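PDB 3OS7: galactose mutarotase-like protein from Clostridium acetobutylicum, which probably binds carbohydrates and may interconvert the anomers of aldose sugars, as the related galactose mutarotases do. Local coordinates for residues Asn81-Asp85 with Gly86-Leu90; Tyr157-Ser161 with Lys162-Gln166; Ile254-Gly258 with Lys259-Gly263; Asn290-Gly293 with Asp294-Tyr297; Val312-Asp315 with Arg316-Gly320. One frame throughout, in Å; residues are numbered along the deposited sequence.

Contact 1. Residues Asn81-Asp85 with Gly86-Leu90; sequences NRIDD and GTFKL
Thr87 sets its methyl CG2 against Asp85 where the chain turns sharply through two overlapping beta turns, a type II turn from Ile83 to Gly86 and a type I' turn from Asp84 to Thr87. These turns bend the interrupted strand 82-90, so that its halves 82-84 and 87-90 run at 81° to each other. Gly86 N donates to Ile83 O at 3.0 Å, and Thr87 N to Asp84 O at 3.2 Å. Asp85 and Gly86, the corners of the second turn, both have positive phi.

Along the Thr87 side chain, CB lies 4.0 Å from Asp85 O. The methyl CG2 sits between the backbone N and the carbonyl carbon, which turns it back to the turn, where it lies 3.9 Å from both Asp84 O and Asp85 O and 4.0 Å from Asp85 CB. At the other branch OG1, anti to the backbone N (chi1 -171°), is hydrogen-bonded to Tyr95 O of the adjoining strand 93-96. Asp84 OD1 and Asp85 OD1 both form salt bridges with Arg216, and Asp85 OD1 is also bonded to Asn105 ND2.

On the inner side of the bend Ile83 CG2 lies 3.6 Å from Thr87 O, an oxygen bonded to Asn311 ND2. The same methyl reaches the Phe88 ring at its edge, near the ring plane, with Ile83 CG2 4.0 Å from Phe88 CD1.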
loop_
_atom_site.group_PDB
_atom_site.type_symbol
_atom_site.label_atom_id
_atom_site.label_comp_id
_atom_site.label_asym_id
_atom_site.label_seq_id
_atom_site.Cartn_x
_atom_site.Cartn_y
_atom_site.Cartn_z
ATOM N N ASN A 81 -2.218 3.052 9.234
ATOM C CA ASN A 81 -1.537 3.603 10.377
ATOM C C ASN A 81 -2.481 3.822 11.567
ATOM O O ASN A 81 -3.548 3.164 11.650
ATOM C CB ASN A 81 -0.788 4.874 9.958
ATOM C CG ASN A 81 0.525 5.036 10.701
ATOM O OD1 ASN A 81 0.536 5.377 11.876
ATOM N ND2 ASN A 81 1.629 4.766 10.025
ATOM N N ARG A 82 -2.126 4.750 12.457
ATOM C CA ARG A 82 -2.684 4.827 13.808
ATOM C C ARG A 82 -3.949 5.675 14.024
ATOM O O ARG A 82 -4.143 6.714 13.400
ATOM C CB ARG A 82 -1.594 5.304 14.769
ATOM C CG ARG A 82 -0.436 4.359 14.859
ATOM C CD ARG A 82 0.789 5.091 15.347
ATOM N NE ARG A 82 1.866 4.140 15.549
ATOM C CZ ARG A 82 2.754 3.792 14.637
ATOM N NH1 ARG A 82 2.755 4.339 13.429
ATOM N NH2 ARG A 82 3.667 2.899 14.954
ATOM N N ILE A 83 -4.829 5.170 14.893
ATOM C CA ILE A 83 -5.901 5.955 15.486
ATOM C C ILE A 83 -5.619 6.048 16.977
ATOM O O ILE A 83 -5.573 5.004 17.679
ATOM C CB ILE A 83 -7.311 5.336 15.282
ATOM C CG1 ILE A 83 -7.604 5.006 13.807
ATOM C CG2 ILE A 83 -8.421 6.231 15.922
ATOM C CD1 ILE A 83 -7.492 6.145 12.848
ATOM N N ASP A 84 -5.440 7.281 17.457
ATOM C CA ASP A 84 -5.158 7.569 18.865
ATOM C C ASP A 84 -6.131 6.918 19.844
ATOM O O ASP A 84 -7.353 7.134 19.777
ATOM C CB ASP A 84 -5.131 9.121 19.019
ATOM C CG ASP A 84 -4.766 9.596 20.419
ATOM O OD1 ASP A 84 -4.579 8.763 21.331
ATOM O OD2 ASP A 84 -4.657 10.849 20.579
ATOM N N ASP A 85 -5.606 6.062 20.744
ATOM C CA ASP A 85 -6.442 5.361 21.745
ATOM C C ASP A 85 -7.522 4.469 21.136
ATOM O O ASP A 85 -8.452 4.046 21.823
ATOM C CB ASP A 85 -7.085 6.357 22.753
ATOM C CG ASP A 85 -6.087 7.038 23.653
ATOM O OD1 ASP A 85 -4.941 6.550 23.794
ATOM O OD2 ASP A 85 -6.447 8.102 24.221
ATOM N N GLY A 86 -7.395 4.163 19.848
ATOM C CA GLY A 86 -8.370 3.373 19.129
ATOM C C GLY A 86 -9.756 3.982 19.051
ATOM O O GLY A 86 -10.748 3.246 18.923
ATOM N N THR A 87 -9.855 5.308 19.143
ATOM C CA THR A 87 -11.184 5.925 19.208
ATOM C C THR A 87 -11.234 7.250 18.486
ATOM O O THR A 87 -10.250 7.990 18.415
ATOM C CB THR A 87 -11.686 6.082 20.688
ATOM O OG1 THR A 87 -13.074 6.495 20.735
ATOM C CG2 THR A 87 -10.832 7.064 21.453
ATOM N N PHE A 88 -12.398 7.522 17.913
ATOM C CA PHE A 88 -12.652 8.826 17.267
ATOM C C PHE A 88 -14.154 9.013 17.228
ATOM O O PHE A 88 -14.899 8.069 17.441
ATOM C CB PHE A 88 -12.050 8.937 15.853
ATOM C CG PHE A 88 -12.656 8.004 14.820
ATOM C CD1 PHE A 88 -12.141 6.738 14.622
ATOM C CD2 PHE A 88 -13.745 8.392 14.044
ATOM C CE1 PHE A 88 -12.663 5.900 13.662
ATOM C CE2 PHE A 88 -14.282 7.548 13.089
ATOM C CZ PHE A 88 -13.749 6.293 12.907
ATOM N N LYS A 89 -14.576 10.234 16.946
ATOM C CA LYS A 89 -15.984 10.557 16.768
ATOM C C LYS A 89 -16.293 10.981 15.332
ATOM O O LYS A 89 -15.466 11.604 14.648
ATOM C CB LYS A 89 -16.382 11.675 17.740
ATOM C CG LYS A 89 -16.279 11.236 19.167
ATOM C CD LYS A 89 -16.883 12.181 20.134
ATOM C CE LYS A 89 -18.384 12.031 20.185
ATOM N NZ LYS A 89 -18.884 13.113 21.019
ATOM N N LEU A 90 -17.503 10.671 14.903
ATOM C CA LEU A 90 -18.054 11.251 13.680
ATOM C C LEU A 90 -19.432 11.780 14.056
ATOM O O LEU A 90 -20.333 11.016 14.396
ATOM C CB LEU A 90 -18.107 10.225 12.544
ATOM C CG LEU A 90 -18.602 10.750 11.198
ATOM C CD1 LEU A 90 -17.602 11.783 10.651
ATOM C CD2 LEU A 90 -18.853 9.637 10.184
#

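Contact 2. Residues Tyr157-Ser161 with Lys162-Gln166; sequences YELSS and KGLKQ
Lys162 N donates to Ser160 OG at 3.1 Å, a bond that ties the serine hydroxyl to the turn backbone; the first carbons of the lysine side chain pass close to the same oxygen. Gly163 follows with positive phi and exchanges two backbone bonds with Ser160. One of them, Gly163 N to Ser160 O at 2.9 Å, closes the type I turn from Ser160 to Gly163.

Leu164 faces Leu159 in a non-hydrogen-bonded pair. Its CD1 lies 4.0 Å from Leu159 CD1, while Leu164 CD2 comes within 3.8 Å of Tyr157 CD1, aliphatic branch and ring crossing at a slant. Strands 151-160 and 163-172 thus form a tight beta hairpin, whose face bearing Tyr157, Leu159 and Leu164 packs on Val40 and Leu43 of strand 39-45, as expected in the beta-sandwich architecture of the mutarotase family.

Lys165 and Glu158 make a hydrogen-bonded pair on the other face, with Glu158 N donating to Lys165 O at 2.8 Å and Lys165 N returning a bond to Glu158 O. Their charged ends only approach: Glu158 OE1 remains 4.4 Å from Lys165 NZ, beyond a salt bridge. Gln166 extends alongside Tyr157, pointing the same way, with CG anti to its own backbone N (chi1 169°). Its CB and CG lie against Tyr157 CE1, and its OE1 is 3.0 Å from Tyr157 OH, a hydrogen bond left unsettled by a second acceptor for the phenol proton; amide and ring planes are 62° apart.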
loop_
_atom_site.group_PDB
_atom_site.type_symbol
_atom_site.label_atom_id
_atom_site.label_comp_id
_atom_site.label_asym_id
_atom_site.label_seq_id
_atom_site.Cartn_x
_atom_site.Cartn_y
_atom_site.Cartn_z
ATOM N N TYR A 157 -6.670 -5.872 -10.182
ATOM C CA TYR A 157 -5.319 -5.854 -10.696
ATOM C C TYR A 157 -5.281 -6.156 -12.171
ATOM O O TYR A 157 -5.752 -7.202 -12.609
ATOM C CB TYR A 157 -4.467 -6.865 -9.933
ATOM C CG TYR A 157 -4.116 -6.387 -8.557
ATOM C CD1 TYR A 157 -3.157 -5.380 -8.391
ATOM C CD2 TYR A 157 -4.715 -6.898 -7.439
ATOM C CE1 TYR A 157 -2.805 -4.932 -7.149
ATOM C CE2 TYR A 157 -4.354 -6.437 -6.173
ATOM C CZ TYR A 157 -3.403 -5.449 -6.042
ATOM O OH TYR A 157 -3.029 -4.959 -4.794
ATOM N N GLU A 158 -4.716 -5.237 -12.947
ATOM C CA GLU A 158 -4.581 -5.433 -14.370
ATOM C C GLU A 158 -3.102 -5.453 -14.707
ATOM O O GLU A 158 -2.386 -4.462 -14.562
ATOM C CB GLU A 158 -5.296 -4.336 -15.141
ATOM C CG GLU A 158 -5.016 -4.354 -16.630
ATOM C CD GLU A 158 -5.268 -2.974 -17.264
ATOM O OE1 GLU A 158 -6.467 -2.631 -17.351
ATOM O OE2 GLU A 158 -4.279 -2.242 -17.619
ATOM N N LEU A 159 -2.644 -6.587 -15.194
ATOM C CA LEU A 159 -1.257 -6.716 -15.604
ATOM C C LEU A 159 -1.141 -6.633 -17.138
ATOM O O LEU A 159 -1.954 -7.210 -17.865
ATOM C CB LEU A 159 -0.726 -8.043 -15.082
ATOM C CG LEU A 159 0.769 -8.306 -15.057
ATOM C CD1 LEU A 159 1.534 -7.227 -14.259
ATOM C CD2 LEU A 159 1.001 -9.729 -14.461
ATOM N N SER A 160 -0.120 -5.930 -17.604
ATOM C CA SER A 160 0.108 -5.699 -19.039
ATOM C C SER A 160 1.560 -5.325 -19.252
ATOM O O SER A 160 2.357 -5.270 -18.295
ATOM C CB SER A 160 -0.806 -4.577 -19.567
ATOM O OG SER A 160 -0.337 -3.287 -19.165
ATOM N N SER A 161 1.907 -5.027 -20.507
ATOM C CA SER A 161 3.242 -4.547 -20.803
ATOM C C SER A 161 3.581 -3.222 -20.131
ATOM O O SER A 161 4.753 -2.866 -20.026
ATOM C CB SER A 161 3.472 -4.431 -22.312
ATOM O OG SER A 161 2.739 -3.354 -22.832
ATOM N N LYS A 162 2.568 -2.485 -19.688
ATOM C CA LYS A 162 2.766 -1.272 -18.922
ATOM C C LYS A 162 2.976 -1.511 -17.419
ATOM O O LYS A 162 3.088 -0.550 -16.640
ATOM C CB LYS A 162 1.563 -0.346 -19.098
ATOM C CG LYS A 162 1.390 0.131 -20.539
ATOM C CD LYS A 162 0.109 0.924 -20.734
ATOM C CE LYS A 162 -1.135 0.057 -20.743
ATOM N NZ LYS A 162 -2.358 0.914 -20.832
ATOM N N GLY A 163 3.017 -2.774 -17.018
ATOM C CA GLY A 163 3.186 -3.158 -15.627
ATOM C C GLY A 163 1.871 -3.529 -14.962
ATOM O O GLY A 163 0.942 -4.000 -15.615
ATOM N N LEU A 164 1.817 -3.320 -13.653
ATOM C CA LEU A 164 0.660 -3.659 -12.840
ATOM C C LEU A 164 -0.137 -2.400 -12.518
ATOM O O LEU A 164 0.420 -1.450 -12.015
ATOM C CB LEU A 164 1.086 -4.317 -11.524
ATOM C CG LEU A 164 -0.049 -4.812 -10.615
ATOM C CD1 LEU A 164 -0.770 -5.992 -11.273
ATOM C CD2 LEU A 164 0.511 -5.272 -9.224
ATOM N N LYS A 165 -1.431 -2.424 -12.817
ATOM C CA LYS A 165 -2.364 -1.368 -12.413
ATOM C C LYS A 165 -3.299 -1.917 -11.345
ATOM O O LYS A 165 -3.911 -2.991 -11.485
ATOM C CB LYS A 165 -3.180 -0.873 -13.612
ATOM C CG LYS A 165 -4.107 0.279 -13.316
ATOM C CD LYS A 165 -4.658 0.924 -14.611
ATOM C CE LYS A 165 -5.977 0.457 -15.014
ATOM N NZ LYS A 165 -6.650 1.542 -15.825
ATOM N N GLN A 166 -3.332 -1.207 -10.239
ATOM C CA GLN A 166 -4.094 -1.567 -9.081
ATOM C C GLN A 166 -5.197 -0.520 -8.921
ATOM O O GLN A 166 -4.907 0.654 -8.644
ATOM C CB GLN A 166 -3.162 -1.527 -7.867
ATOM C CG GLN A 166 -3.859 -1.627 -6.505
ATOM C CD GLN A 166 -2.918 -1.245 -5.394
ATOM O OE1 GLN A 166 -2.277 -2.099 -4.769
ATOM N NE2 GLN A 166 -2.763 0.051 -5.194
#

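Contact 3. Residues Ile254-Gly258 with Lys259-Gly263; sequences IDVNG and KTFRG
Phe261 lies beside Val256 and comes edge-on to Ile254 on one face of a short beta hairpin, in which strand 246-256 turns into strand 259-261 through a type I' turn from Val256 to Lys259. Val256 and Phe261 point the same way, the methyl CG2 of Val256 meeting Phe261 CB at 3.9 Å. The ring stands with CG anti to the backbone N (chi1 176°), which carries it out from the hairpin to Val276 and Glu278 of strand 273-279. Ile254 CG1 lies 3.4 Å from the backbone oxygen Phe261 O and approaches the ring near its plane, with Ile254 CG1 at 4.3 Å from Phe261 CD2; the isoleucine itself also rests on Ser206 of strand 201-213. Lys259 projects from this face too, but its chain leads away.

The opposite face carries an exposed pair. Asp255 and Thr260 cross at an angle, and the approach is made by carboxylate oxygen to methyl, with Asp255 OD1 3.7 Å from Thr260 CG2.

Four backbone bonds keep the strands in register beneath these side chains. Ile254 and Phe261 exchange two, and the one from Ile254 N to Phe261 O is 2.9 Å long and almost straight at 176°. Closer to the turn Val256 N donates to Lys259 O at 2.8 Å. The return bond, which closes the turn, is longer and more bent: Lys259 N reaches Val256 O at 3.2 Å.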
loop_
_atom_site.group_PDB
_atom_site.type_symbol
_atom_site.label_atom_id
_atom_site.label_comp_id
_atom_site.label_asym_id
_atom_site.label_seq_id
_atom_site.Cartn_x
_atom_site.Cartn_y
_atom_site.Cartn_z
ATOM N N ILE A 254 4.669 16.487 -9.254
ATOM C CA ILE A 254 5.861 17.069 -9.821
ATOM C C ILE A 254 5.850 16.859 -11.331
ATOM O O ILE A 254 5.054 16.092 -11.850
ATOM C CB ILE A 254 7.155 16.463 -9.241
ATOM C CG1 ILE A 254 7.247 14.948 -9.521
ATOM C CG2 ILE A 254 7.264 16.787 -7.764
ATOM C CD1 ILE A 254 8.577 14.332 -9.154
ATOM N N ASP A 255 6.717 17.563 -12.034
ATOM C CA ASP A 255 6.812 17.406 -13.492
ATOM C C ASP A 255 7.984 16.504 -13.819
ATOM O O ASP A 255 9.075 16.759 -13.376
ATOM C CB ASP A 255 7.018 18.767 -14.175
ATOM C CG ASP A 255 5.856 19.705 -13.944
ATOM O OD1 ASP A 255 4.673 19.273 -14.140
ATOM O OD2 ASP A 255 6.137 20.859 -13.522
ATOM N N VAL A 256 7.734 15.456 -14.588
ATOM C CA VAL A 256 8.783 14.547 -15.078
ATOM C C VAL A 256 8.555 14.332 -16.572
ATOM O O VAL A 256 7.516 13.801 -16.958
ATOM C CB VAL A 256 8.706 13.161 -14.364
ATOM C CG1 VAL A 256 9.791 12.212 -14.901
ATOM C CG2 VAL A 256 8.845 13.326 -12.859
ATOM N N ASN A 257 9.509 14.734 -17.413
ATOM C CA ASN A 257 9.392 14.543 -18.879
ATOM C C ASN A 257 8.098 15.053 -19.505
ATOM O O ASN A 257 7.399 14.323 -20.234
ATOM C CB ASN A 257 9.567 13.075 -19.246
ATOM C CG ASN A 257 10.967 12.569 -18.983
ATOM O OD1 ASN A 257 11.952 13.269 -19.223
ATOM N ND2 ASN A 257 11.064 11.342 -18.494
ATOM N N GLY A 258 7.785 16.308 -19.228
ATOM C CA GLY A 258 6.607 16.946 -19.795
ATOM C C GLY A 258 5.272 16.502 -19.262
ATOM O O GLY A 258 4.245 16.910 -19.774
ATOM N N LYS A 259 5.267 15.708 -18.199
ATOM C CA LYS A 259 4.073 15.059 -17.740
ATOM C C LYS A 259 4.035 15.190 -16.207
ATOM O O LYS A 259 5.096 15.162 -15.575
ATOM C CB LYS A 259 4.218 13.595 -18.143
ATOM C CG LYS A 259 2.995 12.818 -18.151
ATOM C CD LYS A 259 3.304 11.371 -18.436
ATOM C CE LYS A 259 2.035 10.620 -18.748
ATOM N NZ LYS A 259 0.920 10.940 -17.824
ATOM N N THR A 260 2.865 15.337 -15.609
ATOM C CA THR A 260 2.817 15.329 -14.139
ATOM C C THR A 260 2.968 13.892 -13.603
ATOM O O THR A 260 2.535 12.926 -14.221
ATOM C CB THR A 260 1.575 15.970 -13.550
ATOM O OG1 THR A 260 0.419 15.268 -13.993
ATOM C CG2 THR A 260 1.493 17.467 -13.941
ATOM N N PHE A 261 3.580 13.797 -12.434
ATOM C CA PHE A 261 3.802 12.519 -11.780
ATOM C C PHE A 261 3.603 12.715 -10.304
ATOM O O PHE A 261 4.034 13.727 -9.751
ATOM C CB PHE A 261 5.216 12.049 -12.029
ATOM C CG PHE A 261 5.566 10.768 -11.304
ATOM C CD1 PHE A 261 5.191 9.547 -11.818
ATOM C CD2 PHE A 261 6.232 10.803 -10.101
ATOM C CE1 PHE A 261 5.481 8.371 -11.137
ATOM C CE2 PHE A 261 6.531 9.628 -9.423
ATOM C CZ PHE A 261 6.168 8.430 -9.940
ATOM N N ARG A 262 2.930 11.748 -9.688
ATOM C CA ARG A 262 2.835 11.650 -8.250
ATOM C C ARG A 262 3.211 10.225 -7.854
ATOM O O ARG A 262 2.765 9.260 -8.463
ATOM C CB ARG A 262 1.435 11.999 -7.760
ATOM C CG ARG A 262 1.225 11.843 -6.230
ATOM C CD ARG A 262 -0.224 12.083 -5.769
ATOM N NE ARG A 262 -0.533 13.481 -6.005
ATOM C CZ ARG A 262 -1.233 14.289 -5.229
ATOM N NH1 ARG A 262 -1.754 13.899 -4.090
ATOM N NH2 ARG A 262 -1.388 15.549 -5.605
ATOM N N GLY A 263 4.086 10.119 -6.857
ATOM C CA GLY A 263 4.467 8.812 -6.344
ATOM C C GLY A 263 5.928 8.731 -6.010
ATOM O O GLY A 263 6.538 9.720 -5.617
#

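Contact 4. Residues Asn290-Gly293 with Asp294-Tyr297; sequences NDMG and DKKY
With CG anti to the backbone N (chi1 -162°), Asp291 turns its carboxylate to meet Tyr297 and Lys295, while a bend at the last torsion of Lys295 (chi4 57°) tips NZ back to the Asp291 backbone. Tyr297 OH donates to Asp291 OD2 at 2.7 Å, reaching the anti side of that oxygen; ring and carboxylate stand almost perpendicular, 88° apart. Lys295 crosses Asp291 at about a right angle, its CD 3.4 Å from Asp291 OD2. Three oxygens gather round its ammonium: NZ donates to Asp291 O at 2.8 Å and to the syn lone pair of Asp294 OD1 at 2.8 Å, and forms a longer salt bridge with Asp291 OD1 at 3.5 Å.

A water inside the loop accepts from Lys295 N at 2.8 Å and donates to Asn290 O and Tyr297 O, so it links backbone atoms that do not bond directly. Arg54 adds a cation-pi contact to the Tyr297 ring, and the Asp291 side chain is about 6 Å from a bound tartaric acid, probably from the crystallisation liquor. Asp291, Asp294 and Lys295 thus form a salt-bridge network within the loop that connects antiparallel strands 285-289 and 297-303.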
loop_
_atom_site.group_PDB
_atom_site.type_symbol
_atom_site.label_atom_id
_atom_site.label_comp_id
_atom_site.label_asym_id
_atom_site.label_seq_id
_atom_site.Cartn_x
_atom_site.Cartn_y
_atom_site.Cartn_z
ATOM N N ASN A 290 11.718 1.945 6.642
ATOM C CA ASN A 290 12.626 0.937 6.083
ATOM C C ASN A 290 13.050 -0.163 7.078
ATOM O O ASN A 290 14.018 -0.847 6.804
ATOM C CB ASN A 290 13.863 1.594 5.481
ATOM C CG ASN A 290 14.744 2.269 6.531
ATOM O OD1 ASN A 290 14.381 2.325 7.712
ATOM N ND2 ASN A 290 15.901 2.799 6.100
ATOM N N ASP A 291 12.338 -0.293 8.208
ATOM C CA ASP A 291 12.592 -1.341 9.190
ATOM C C ASP A 291 14.083 -1.390 9.575
ATOM O O ASP A 291 14.697 -2.436 9.501
ATOM C CB ASP A 291 12.123 -2.696 8.637
ATOM C CG ASP A 291 11.930 -3.761 9.732
ATOM O OD1 ASP A 291 12.219 -3.479 10.917
ATOM O OD2 ASP A 291 11.485 -4.892 9.401
HETATM N N MSE A 292 14.628 -0.224 9.940
HETATM C CA MSE A 292 16.032 -0.007 10.315
HETATM C C MSE A 292 17.015 0.074 9.138
HETATM O O MSE A 292 18.140 0.504 9.335
HETATM C CB MSE A 292 16.528 -1.039 11.342
HETATM C CG MSE A 292 15.680 -1.195 12.578
HETATM SE SE MSE A 292 15.292 0.494 13.479
HETATM C CE MSE A 292 17.024 0.812 14.347
ATOM N N GLY A 293 16.582 -0.298 7.931
ATOM C CA GLY A 293 17.388 -0.212 6.714
ATOM C C GLY A 293 18.387 -1.343 6.502
ATOM O O GLY A 293 19.239 -1.278 5.619
ATOM N N ASP A 294 18.284 -2.389 7.302
ATOM C CA ASP A 294 19.280 -3.471 7.249
ATOM C C ASP A 294 18.668 -4.805 6.826
ATOM O O ASP A 294 19.291 -5.849 6.985
ATOM C CB ASP A 294 19.990 -3.592 8.606
ATOM C CG ASP A 294 19.050 -3.951 9.727
ATOM O OD1 ASP A 294 17.800 -3.896 9.550
ATOM O OD2 ASP A 294 19.564 -4.283 10.811
ATOM N N LYS A 295 17.462 -4.775 6.254
ATOM C CA LYS A 295 16.758 -6.003 5.865
ATOM C C LYS A 295 16.452 -6.140 4.365
ATOM O O LYS A 295 15.671 -7.001 3.969
ATOM C CB LYS A 295 15.502 -6.145 6.721
ATOM C CG LYS A 295 15.817 -6.165 8.230
ATOM C CD LYS A 295 14.551 -6.270 9.072
ATOM C CE LYS A 295 14.811 -6.080 10.553
ATOM N NZ LYS A 295 15.474 -4.767 10.907
ATOM N N LYS A 296 17.105 -5.321 3.534
ATOM C CA LYS A 296 17.029 -5.432 2.073
ATOM C C LYS A 296 15.612 -5.147 1.539
ATOM O O LYS A 296 15.219 -5.685 0.495
ATOM C CB LYS A 296 17.488 -6.808 1.547
ATOM C CG LYS A 296 18.796 -7.366 2.156
ATOM C CD LYS A 296 19.969 -6.581 1.729
ATOM C CE LYS A 296 21.286 -7.108 2.382
ATOM N NZ LYS A 296 22.333 -6.035 2.482
ATOM N N TYR A 297 14.857 -4.342 2.282
ATOM C CA TYR A 297 13.559 -3.860 1.817
ATOM C C TYR A 297 13.214 -2.522 2.439
ATOM O O TYR A 297 13.837 -2.081 3.415
ATOM C CB TYR A 297 12.452 -4.893 2.096
ATOM C CG TYR A 297 11.837 -4.893 3.476
ATOM C CD1 TYR A 297 12.497 -5.450 4.574
ATOM C CD2 TYR A 297 10.547 -4.420 3.671
ATOM C CE1 TYR A 297 11.902 -5.460 5.836
ATOM C CE2 TYR A 297 9.947 -4.454 4.892
ATOM C CZ TYR A 297 10.616 -4.955 5.988
ATOM O OH TYR A 297 9.960 -4.969 7.197
HETATM O O HOH W 1 15.351 -2.957 5.663
HETATM O O HOH W 2 19.293 -3.189 3.576
#

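Contact 5. Residues Val312-Asp315 with Arg316-Gly320; sequences VKLD and RSVSG. With EDO (1,2-ethanediol), chain G.
Asp315 O receives two backbone N-H groups at the start of the short helix 316-319: Ser319 N at 2.9 Å in a nearly straight bond, and Val318 N at 3.0 Å. Asp315 occupies the N-cap position. In the conformer described, one of two modelled, CG lies between the backbone N and the carbonyl carbon (chi1 71°), and OD1 accepts from Val318 N at 2.8 Å, a capping bond that is to that extent tentative. Ser317 OG also lies against OD1, but too close to be trusted.

Away from the cap, apolar groups meet first: Leu314 and Val318 cross at about a right angle, Leu314 CD1 lying 4.1 Å from Val318 CG1, and Val312 CG2 touches Ser319 CB at 3.7 Å. A water joins Leu314 O to Ser319 OG, which is also bonded to Phe321 N. An ethanediol, probably from the crystallisation liquor, accepts from Lys313 N through O2 at 3.0 Å.

Leu314 and Val318 both pack on Trp211 of strand 201-213, while Val312 and Ser319 touch Ile306 in the loop after strand 297-303; Val318 O is bonded to Tyr285 OH at the start of strand 285-289.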
loop_
_atom_site.group_PDB
_atom_site.type_symbol
_atom_site.label_atom_id
_atom_site.label_comp_id
_atom_site.label_asym_id
_atom_site.label_seq_id
_atom_site.Cartn_x
_atom_site.Cartn_y
_atom_site.Cartn_z
ATOM N N VAL A 312 -7.463 14.773 14.045
ATOM C CA VAL A 312 -6.561 15.926 13.952
ATOM C C VAL A 312 -7.396 17.219 13.872
ATOM O O VAL A 312 -8.545 17.210 13.441
ATOM C CB VAL A 312 -5.590 15.847 12.749
ATOM C CG1 VAL A 312 -4.611 14.655 12.882
ATOM C CG2 VAL A 312 -6.360 15.756 11.402
ATOM N N LYS A 313 -6.814 18.315 14.326
ATOM C CA LYS A 313 -7.499 19.629 14.349
ATOM C C LYS A 313 -7.087 20.374 13.124
ATOM O O LYS A 313 -6.418 21.402 13.193
ATOM C CB LYS A 313 -7.120 20.413 15.589
ATOM C CG LYS A 313 -7.552 19.761 16.839
ATOM C CD LYS A 313 -7.205 20.579 18.035
ATOM C CE LYS A 313 -7.682 19.890 19.239
ATOM N NZ LYS A 313 -7.351 20.625 20.443
ATOM N N LEU A 314 -7.452 19.800 11.996
ATOM C CA LEU A 314 -7.199 20.340 10.685
ATOM C C LEU A 314 -8.472 20.179 9.887
ATOM O O LEU A 314 -9.253 19.257 10.135
ATOM C CB LEU A 314 -6.129 19.539 9.974
ATOM C CG LEU A 314 -4.724 19.499 10.596
ATOM C CD1 LEU A 314 -3.895 18.424 9.916
ATOM C CD2 LEU A 314 -4.054 20.870 10.494
ATOM N N ASP A 315 -8.667 21.033 8.889
ATOM C CA ASP A 315 -9.809 20.838 8.025
ATOM C C ASP A 315 -9.608 19.589 7.144
ATOM O O ASP A 315 -8.478 19.134 6.895
ATOM C CB ASP A 315 -10.159 22.121 7.244
ATOM C CG ASP A 315 -9.169 22.471 6.168
ATOM O OD1 ASP A 315 -8.711 21.558 5.454
ATOM O OD2 ASP A 315 -8.897 23.693 6.003
ATOM N N ARG A 316 -10.717 19.027 6.698
ATOM C CA ARG A 316 -10.702 17.835 5.883
ATOM C C ARG A 316 -9.965 18.005 4.560
ATOM O O ARG A 316 -9.382 17.047 4.038
ATOM C CB ARG A 316 -12.136 17.338 5.644
ATOM C CG ARG A 316 -12.784 16.809 6.916
ATOM C CD ARG A 316 -13.987 15.911 6.671
ATOM N NE ARG A 316 -14.662 15.701 7.950
ATOM C CZ ARG A 316 -15.819 15.068 8.113
ATOM N NH1 ARG A 316 -16.454 14.554 7.075
ATOM N NH2 ARG A 316 -16.331 14.955 9.340
ATOM N N SER A 317 -9.987 19.209 3.998
ATOM C CA SER A 317 -9.248 19.460 2.773
ATOM C C SER A 317 -7.755 19.260 3.001
ATOM O O SER A 317 -7.066 18.854 2.089
ATOM C CB SER A 317 -9.506 20.870 2.224
ATOM O OG SER A 317 -9.039 21.843 3.130
ATOM N N VAL A 318 -7.270 19.538 4.207
ATOM C CA VAL A 318 -5.861 19.295 4.558
ATOM C C VAL A 318 -5.607 17.845 5.046
ATOM O O VAL A 318 -4.642 17.203 4.623
ATOM C CB VAL A 318 -5.379 20.292 5.634
ATOM C CG1 VAL A 318 -3.980 19.958 6.134
ATOM C CG2 VAL A 318 -5.410 21.698 5.070
ATOM N N SER A 319 -6.437 17.366 5.962
ATOM C CA SER A 319 -6.221 16.053 6.584
ATOM C C SER A 319 -6.466 14.914 5.602
ATOM O O SER A 319 -5.831 13.886 5.704
ATOM C CB SER A 319 -7.103 15.867 7.817
ATOM O OG SER A 319 -8.439 15.548 7.477
ATOM N N GLY A 320 -7.415 15.096 4.686
ATOM C CA GLY A 320 -7.837 14.060 3.753
ATOM C C GLY A 320 -8.865 13.074 4.287
ATOM O O GLY A 320 -9.256 12.121 3.575
HETATM C C1 EDO G . -3.371 17.500 16.894
HETATM O O1 EDO G . -3.733 17.987 18.189
HETATM C C2 EDO G . -4.134 18.440 15.998
HETATM O O2 EDO G . -3.876 18.199 14.630
HETATM O O HOH W 3 -10.010 16.640 9.178
#

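Along the chain the five contacts follow one another without interleaving, all within the aldose 1-epimerase homology region. Contacts 1 and 5 are neighbours, their centres about 14 Å apart, and touch where Leu90 CD1 lies 3.7 Å from Arg316 NH2, so the bent strand 82-90 meets the short helix 316-319. Contact 2 is across the chain's centre from contact 1, about 34 Å between centres. The centres of contacts 3 and 4 are about 28 Å apart, yet the two are related through strand pairing: strand 246-256 of contact 3 runs antiparallel to strand 285-289, which leads into contact 4. The local turns thus serve different connections of one largely antiparallel beta architecture.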